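Local structure of putative hydrolase (Chloroflexus aurantiacus J-10-fl, 3CMN) at residues L17-Q25 with F90-Y101. The protein probably hydrolyses peptide bonds as a zincin-like metallopeptidase. Sequence-based numbering, arbitrary orientation.
Sequences LIDWEQARQ and FSQLFRPIEEMY
Trp20, at the start of helix 20-31, packs on Ser91 and Phe94 and shares the carboxylate of Glu98 with Ile18, an aromatic and polar contact that joins the first modelled residues to helices 79-92 and 95-102 and the turn between them, at the fold's periphery. Ser91 CB sits over the centre of the six-membered ring of Trp20, 3.3 Å from its centroid, a CH-pi contact, while Ser91 OG bonds back to Val88 O. Ile18 CG2 lies toward the rim of the opposite indole face. Phe94 meets the indole edge, CD1 3.4 Å from Trp20 CH2, with the two ring planes inclined at 56°. Trp20 NE1 donates to Glu98 OE1 over 3.3 Å; the oxygen lies near the indole plane but is approached from above the carboxylate plane. Glu98 reaches there with its chain extended beyond CG (chi2 -171°), and OE2 takes a weak bond from Ile18 N and a hydrogen bond from a water that also donates to Ile18 O. Leu17 CD1 rests over the Tyr101 ring, 3.4 Å from its centroid. Ile127 of helix 120-135 touches Ile18, Trp20 and Phe90. A leucine in place of Trp20 would probably leave Glu98 OE1 without its indole donor and Ser91 CB without its aromatic face. Two N-H donors, one weak, and a water around one carboxylate are consistent with a charged Glu98 helping hold the N-terminal residues there.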
ATOM      1  N   LEU A  17       3.768  22.810  16.450  1.00 42.97           N
ATOM      2  CA  LEU A  17       5.072  22.629  15.744  1.00 43.51           C
ATOM      3  C   LEU A  17       4.946  22.851  14.231  1.00 43.21           C
ATOM      4  O   LEU A  17       5.858  23.386  13.583  1.00 42.21           O
ATOM      5  CB  LEU A  17       5.614  21.220  15.989  1.00 41.96           C
ATOM      6  CG  LEU A  17       6.941  20.967  15.273  1.00 41.64           C
ATOM      7  CD1 LEU A  17       8.020  21.804  15.937  1.00 42.30           C
ATOM      8  CD2 LEU A  17       7.308  19.494  15.336  1.00 41.25           C
ATOM      9  N   ILE A  18       3.816  22.430  13.673  1.00 41.77           N
ATOM     10  CA  ILE A  18       3.601  22.554  12.240  1.00 40.12           C
ATOM     11  C   ILE A  18       2.324  23.296  11.939  1.00 39.94           C
ATOM     12  O   ILE A  18       1.288  23.038  12.549  1.00 41.91           O
ATOM     13  CB  ILE A  18       3.507  21.170  11.576  1.00 39.72           C
ATOM     14  CG1 ILE A  18       4.755  20.357  11.909  1.00 38.29           C
ATOM     15  CG2 ILE A  18       3.328  21.322  10.062  1.00 39.07           C
ATOM     16  CD1 ILE A  18       4.638  18.901  11.562  1.00 39.90           C
ATOM     17  N   ASP A  19       2.395  24.226  10.997  1.00 39.02           N
ATOM     18  CA  ASP A  19       1.211  24.968  10.602  1.00 37.57           C
ATOM     19  C   ASP A  19       0.534  24.160   9.502  1.00 36.93           C
ATOM     20  O   ASP A  19       0.907  24.250   8.325  1.00 35.05           O
ATOM     21  CB  ASP A  19       1.593  26.343  10.066  1.00 38.31           C
ATOM     22  CG  ASP A  19       0.385  27.156   9.673  1.00 36.73           C
ATOM     23  OD1 ASP A  19      -0.660  26.553   9.365  1.00 37.44           O
ATOM     24  OD2 ASP A  19       0.483  28.390   9.658  1.00 39.13           O
ATOM     25  N   TRP A  20      -0.457  23.371   9.895  1.00 37.06           N
ATOM     26  CA  TRP A  20      -1.162  22.517   8.957  1.00 37.53           C
ATOM     27  C   TRP A  20      -2.046  23.210   7.935  1.00 37.62           C
ATOM     28  O   TRP A  20      -2.452  22.598   6.954  1.00 38.82           O
ATOM     29  CB  TRP A  20      -1.953  21.458   9.718  1.00 36.71           C
ATOM     30  CG  TRP A  20      -1.045  20.414  10.257  1.00 36.23           C
ATOM     31  CD1 TRP A  20      -0.642  20.259  11.555  1.00 36.11           C
ATOM     32  CD2 TRP A  20      -0.334  19.433   9.495  1.00 35.50           C
ATOM     33  NE1 TRP A  20       0.282  19.245  11.644  1.00 35.87           N
ATOM     34  CE2 TRP A  20       0.491  18.722  10.394  1.00 35.34           C
ATOM     35  CE3 TRP A  20      -0.308  19.089   8.138  1.00 34.75           C
ATOM     36  CZ2 TRP A  20       1.332  17.687   9.980  1.00 34.71           C
ATOM     37  CZ3 TRP A  20       0.530  18.059   7.727  1.00 34.87           C
ATOM     38  CH2 TRP A  20       1.337  17.373   8.648  1.00 35.38           C
ATOM     39  N   GLU A  21      -2.349  24.480   8.141  1.00 39.34           N
ATOM     40  CA  GLU A  21      -3.166  25.169   7.164  1.00 40.97           C
ATOM     41  C   GLU A  21      -2.261  25.743   6.090  1.00 39.27           C
ATOM     42  O   GLU A  21      -2.687  26.000   4.968  1.00 40.53           O
ATOM     43  CB  GLU A  21      -4.027  26.231   7.841  1.00 45.57           C
ATOM     44  CG  GLU A  21      -5.438  25.688   8.093  1.00 53.13           C
ATOM     45  CD  GLU A  21      -6.191  26.414   9.190  1.00 56.75           C
ATOM     46  OE1 GLU A  21      -6.386  27.645   9.082  1.00 59.42           O
ATOM     47  OE2 GLU A  21      -6.595  25.738  10.163  1.00 59.63           O
ATOM     48  N   GLN A  22      -0.993  25.927   6.433  1.00 37.03           N
ATOM     49  CA  GLN A  22      -0.029  26.400   5.457  1.00 34.89           C
ATOM     50  C   GLN A  22       0.287  25.161   4.623  1.00 32.11           C
ATOM     51  O   GLN A  22       0.425  25.233   3.401  1.00 30.23           O
ATOM     52  CB  GLN A  22       1.246  26.903   6.138  1.00 34.48           C
ATOM     53  CG  GLN A  22       2.383  27.078   5.169  1.00 35.59           C
ATOM     54  CD  GLN A  22       2.046  28.059   4.070  1.00 37.78           C
ATOM     55  OE1 GLN A  22       1.939  29.261   4.316  1.00 38.10           O
ATOM     56  NE2 GLN A  22       1.864  27.552   2.847  1.00 38.59           N
ATOM     57  N   ALA A  23       0.390  24.027   5.311  1.00 29.45           N
ATOM     58  CA  ALA A  23       0.668  22.753   4.673  1.00 28.07           C
ATOM     59  C   ALA A  23      -0.446  22.412   3.684  1.00 28.45           C
ATOM     60  O   ALA A  23      -0.186  22.050   2.536  1.00 28.85           O
ATOM     61  CB  ALA A  23       0.794  21.664   5.725  1.00 28.43           C
ATOM     62  N   ARG A  24      -1.691  22.556   4.129  1.00 31.94           N
ATOM     63  CA  ARG A  24      -2.852  22.269   3.288  1.00 33.09           C
ATOM     64  C   ARG A  24      -2.816  23.084   2.006  1.00 32.96           C
ATOM     65  O   ARG A  24      -3.032  22.548   0.925  1.00 35.49           O
ATOM     66  CB  ARG A  24      -4.153  22.557   4.044  1.00 34.44           C
ATOM     67  CG  ARG A  24      -5.411  22.473   3.176  1.00 38.08           C
ATOM     68  CD  ARG A  24      -6.646  22.916   3.957  1.00 42.00           C
ATOM     69  NE  ARG A  24      -7.645  23.580   3.112  1.00 44.61           N
ATOM     70  CZ  ARG A  24      -8.494  22.938   2.314  1.00 46.28           C
ATOM     71  NH1 ARG A  24      -8.473  21.611   2.252  1.00 49.39           N
ATOM     72  NH2 ARG A  24      -9.363  23.616   1.574  1.00 46.79           N
ATOM     73  N   GLN A  25      -2.555  24.382   2.124  1.00 33.96           N
ATOM     74  CA  GLN A  25      -2.477  25.254   0.957  1.00 34.47           C
ATOM     75  C   GLN A  25      -1.347  24.873   0.028  1.00 32.62           C
ATOM     76  O   GLN A  25      -1.514  24.847  -1.189  1.00 33.96           O
ATOM     77  CB  GLN A  25      -2.310  26.699   1.399  1.00 37.98           C
ATOM     78  CG  GLN A  25      -3.624  27.326   1.737  1.00 45.12           C
ATOM     79  CD  GLN A  25      -4.620  27.201   0.589  1.00 47.69           C
ATOM     80  OE1 GLN A  25      -4.360  27.656  -0.529  1.00 50.85           O
ATOM     81  NE2 GLN A  25      -5.765  26.579   0.861  1.00 47.14           N
ATOM     82  N   PHE A  90      -2.906  12.188   7.393  1.00 35.07           N
ATOM     83  CA  PHE A  90      -1.502  12.485   7.154  1.00 33.26           C
ATOM     84  C   PHE A  90      -0.914  13.254   8.341  1.00 32.98           C
ATOM     85  O   PHE A  90       0.077  12.841   8.927  1.00 31.64           O
ATOM     86  CB  PHE A  90      -1.352  13.321   5.886  1.00 33.47           C
ATOM     87  CG  PHE A  90       0.061  13.444   5.413  1.00 32.68           C
ATOM     88  CD1 PHE A  90       0.665  12.408   4.707  1.00 34.20           C
ATOM     89  CD2 PHE A  90       0.795  14.591   5.678  1.00 33.41           C
ATOM     90  CE1 PHE A  90       1.994  12.519   4.270  1.00 35.39           C
ATOM     91  CE2 PHE A  90       2.119  14.711   5.248  1.00 33.47           C
ATOM     92  CZ  PHE A  90       2.719  13.675   4.544  1.00 33.09           C
ATOM     93  N   SER A  91      -1.520  14.385   8.682  1.00 33.40           N
ATOM     94  CA  SER A  91      -1.029  15.177   9.799  1.00 34.32           C
ATOM     95  C   SER A  91      -0.914  14.321  11.054  1.00 35.99           C
ATOM     96  O   SER A  91       0.072  14.401  11.782  1.00 35.83           O
ATOM     97  CB  SER A  91      -1.953  16.361  10.062  1.00 30.77           C
ATOM     98  OG  SER A  91      -3.270  15.924  10.330  1.00 31.44           O
ATOM     99  N   GLN A  92      -1.913  13.481  11.294  1.00 37.99           N
ATOM    100  CA  GLN A  92      -1.907  12.616  12.471  1.00 41.27           C
ATOM    101  C   GLN A  92      -0.705  11.686  12.573  1.00 40.36           C
ATOM    102  O   GLN A  92      -0.372  11.204  13.657  1.00 41.96           O
ATOM    103  CB  GLN A  92      -3.205  11.822  12.546  1.00 42.94           C
ATOM    104  CG  GLN A  92      -4.189  12.504  13.462  1.00 48.65           C
ATOM    105  CD  GLN A  92      -5.613  12.137  13.178  1.00 50.85           C
ATOM    106  OE1 GLN A  92      -5.960  10.960  13.095  1.00 53.66           O
ATOM    107  NE2 GLN A  92      -6.458  13.146  13.032  1.00 50.85           N
ATOM    108  N   LEU A  93      -0.052  11.436  11.447  1.00 39.31           N
ATOM    109  CA  LEU A  93       1.138  10.603  11.451  1.00 39.19           C
ATOM    110  C   LEU A  93       2.233  11.379  12.169  1.00 39.06           C
ATOM    111  O   LEU A  93       3.270  10.828  12.511  1.00 39.99           O
ATOM    112  CB  LEU A  93       1.597  10.300  10.024  1.00 37.10           C
ATOM    113  CG  LEU A  93       0.642   9.534   9.110  1.00 37.16           C
ATOM    114  CD1 LEU A  93       1.292   9.389   7.743  1.00 34.38           C
ATOM    115  CD2 LEU A  93       0.334   8.158   9.707  1.00 36.27           C
ATOM    116  N   PHE A  94       1.995  12.669  12.381  1.00 41.89           N
ATOM    117  CA  PHE A  94       2.962  13.537  13.050  1.00 44.37           C
ATOM    118  C   PHE A  94       2.635  13.803  14.520  1.00 46.11           C
ATOM    119  O   PHE A  94       3.359  14.535  15.187  1.00 45.55           O
ATOM    120  CB  PHE A  94       3.077  14.884  12.324  1.00 42.17           C
ATOM    121  CG  PHE A  94       3.645  14.786  10.936  1.00 41.62           C
ATOM    122  CD1 PHE A  94       2.815  14.547   9.842  1.00 40.64           C
ATOM    123  CD2 PHE A  94       5.006  14.958  10.721  1.00 39.75           C
ATOM    124  CE1 PHE A  94       3.336  14.486   8.554  1.00 39.26           C
ATOM    125  CE2 PHE A  94       5.538  14.899   9.443  1.00 37.86           C
ATOM    126  CZ  PHE A  94       4.700  14.664   8.355  1.00 39.74           C
ATOM    127  N   ARG A  95       1.547  13.227  15.021  1.00 49.01           N
ATOM    128  CA  ARG A  95       1.179  13.427  16.419  1.00 52.54           C
ATOM    129  C   ARG A  95       2.284  13.020  17.403  1.00 53.54           C
ATOM    130  O   ARG A  95       2.531  13.718  18.384  1.00 53.50           O
ATOM    131  CB  ARG A  95      -0.120  12.685  16.747  1.00 54.69           C
ATOM    132  CG  ARG A  95      -1.347  13.317  16.087  1.00 58.47           C
ATOM    133  CD  ARG A  95      -2.644  12.995  16.821  1.00 61.19           C
ATOM    134  NE  ARG A  95      -3.764  13.751  16.263  1.00 64.41           N
ATOM    135  CZ  ARG A  95      -4.917  13.966  16.894  1.00 65.66           C
ATOM    136  NH1 ARG A  95      -5.116  13.485  18.119  1.00 66.28           N
ATOM    137  NH2 ARG A  95      -5.881  14.663  16.303  1.00 65.00           N
ATOM    138  N   PRO A  96       2.965  11.889  17.153  1.00 54.14           N
ATOM    139  CA  PRO A  96       4.032  11.472  18.071  1.00 54.05           C
ATOM    140  C   PRO A  96       5.159  12.500  18.162  1.00 54.55           C
ATOM    141  O   PRO A  96       5.874  12.564  19.164  1.00 55.94           O
ATOM    142  CB  PRO A  96       4.509  10.149  17.466  1.00 53.46           C
ATOM    143  CG  PRO A  96       3.267   9.609  16.828  1.00 53.65           C
ATOM    144  CD  PRO A  96       2.689  10.835  16.160  1.00 53.67           C
ATOM    145  N   ILE A  97       5.324  13.294  17.109  1.00 54.10           N
ATOM    146  CA  ILE A  97       6.374  14.304  17.075  1.00 52.90           C
ATOM    147  C   ILE A  97       5.889  15.641  17.625  1.00 53.06           C
ATOM    148  O   ILE A  97       6.648  16.364  18.268  1.00 52.94           O
ATOM    149  CB  ILE A  97       6.900  14.518  15.625  1.00 53.09           C
ATOM    150  CG1 ILE A  97       7.577  13.243  15.106  1.00 52.70           C
ATOM    151  CG2 ILE A  97       7.881  15.685  15.590  1.00 52.65           C
ATOM    152  CD1 ILE A  97       8.760  12.774  15.949  1.00 50.59           C
ATOM    153  N   GLU A  98       4.623  15.965  17.388  1.00 53.15           N
ATOM    154  CA  GLU A  98       4.082  17.227  17.853  1.00 53.55           C
ATOM    155  C   GLU A  98       3.799  17.263  19.348  1.00 54.72           C
ATOM    156  O   GLU A  98       3.812  18.337  19.956  1.00 53.61           O
ATOM    157  CB  GLU A  98       2.828  17.575  17.057  1.00 53.93           C
ATOM    158  CG  GLU A  98       3.155  18.117  15.673  1.00 54.32           C
ATOM    159  CD  GLU A  98       1.948  18.663  14.952  1.00 53.50           C
ATOM    160  OE1 GLU A  98       1.136  17.855  14.468  1.00 53.80           O
ATOM    161  OE2 GLU A  98       1.811  19.901  14.877  1.00 54.53           O
ATOM    162  N   GLU A  99       3.543  16.097  19.934  1.00 55.97           N
ATOM    163  CA  GLU A  99       3.285  15.993  21.368  1.00 58.53           C
ATOM    164  C   GLU A  99       4.643  16.064  22.053  1.00 60.08           C
ATOM    165  O   GLU A  99       4.882  16.881  22.944  1.00 60.55           O
ATOM    166  CB  GLU A  99       2.633  14.651  21.697  1.00 59.03           C
ATOM    167  CG  GLU A  99       1.238  14.481  21.133  1.00 61.06           C
ATOM    168  CD  GLU A  99       0.642  13.131  21.482  1.00 62.48           C
ATOM    169  OE1 GLU A  99       1.195  12.450  22.373  1.00 63.52           O
ATOM    170  OE2 GLU A  99      -0.383  12.754  20.880  1.00 62.83           O
ATOM    171  N   MET A 100       5.524  15.181  21.606  1.00 61.08           N
ATOM    172  CA  MET A 100       6.882  15.078  22.102  1.00 62.47           C
ATOM    173  C   MET A 100       7.597  16.424  21.998  1.00 63.64           C
ATOM    174  O   MET A 100       8.611  16.651  22.657  1.00 64.04           O
ATOM    175  CB  MET A 100       7.602  14.027  21.265  1.00 63.18           C
ATOM    176  CG  MET A 100       9.058  13.804  21.562  1.00 64.09           C
ATOM    177  SD  MET A 100       9.677  12.643  20.343  1.00 66.14           S
ATOM    178  CE  MET A 100       8.651  11.213  20.711  1.00 66.64           C
ATOM    179  N   TYR A 101       7.068  17.308  21.161  1.00 64.40           N
ATOM    180  CA  TYR A 101       7.661  18.622  20.974  1.00 65.01           C
ATOM    181  C   TYR A 101       7.265  19.533  22.129  1.00 65.82           C
ATOM    182  O   TYR A 101       8.065  20.349  22.591  1.00 66.07           O
ATOM    183  CB  TYR A 101       7.186  19.231  19.656  1.00 65.19           C
ATOM    184  CG  TYR A 101       7.647  20.658  19.471  1.00 65.49           C
ATOM    185  CD1 TYR A 101       9.004  20.979  19.496  1.00 65.22           C
ATOM    186  CD2 TYR A 101       6.729  21.689  19.288  1.00 65.23           C
ATOM    187  CE1 TYR A 101       9.437  22.296  19.343  1.00 65.80           C
ATOM    188  CE2 TYR A 101       7.153  23.016  19.134  1.00 65.65           C
ATOM    189  CZ  TYR A 101       8.510  23.312  19.160  1.00 65.87           C
ATOM    190  OH  TYR A 101       8.937  24.618  18.990  1.00 66.35           O
TER
HETATM  191  O   HOH W   1       0.026  22.526  14.971  1.00 43.12           O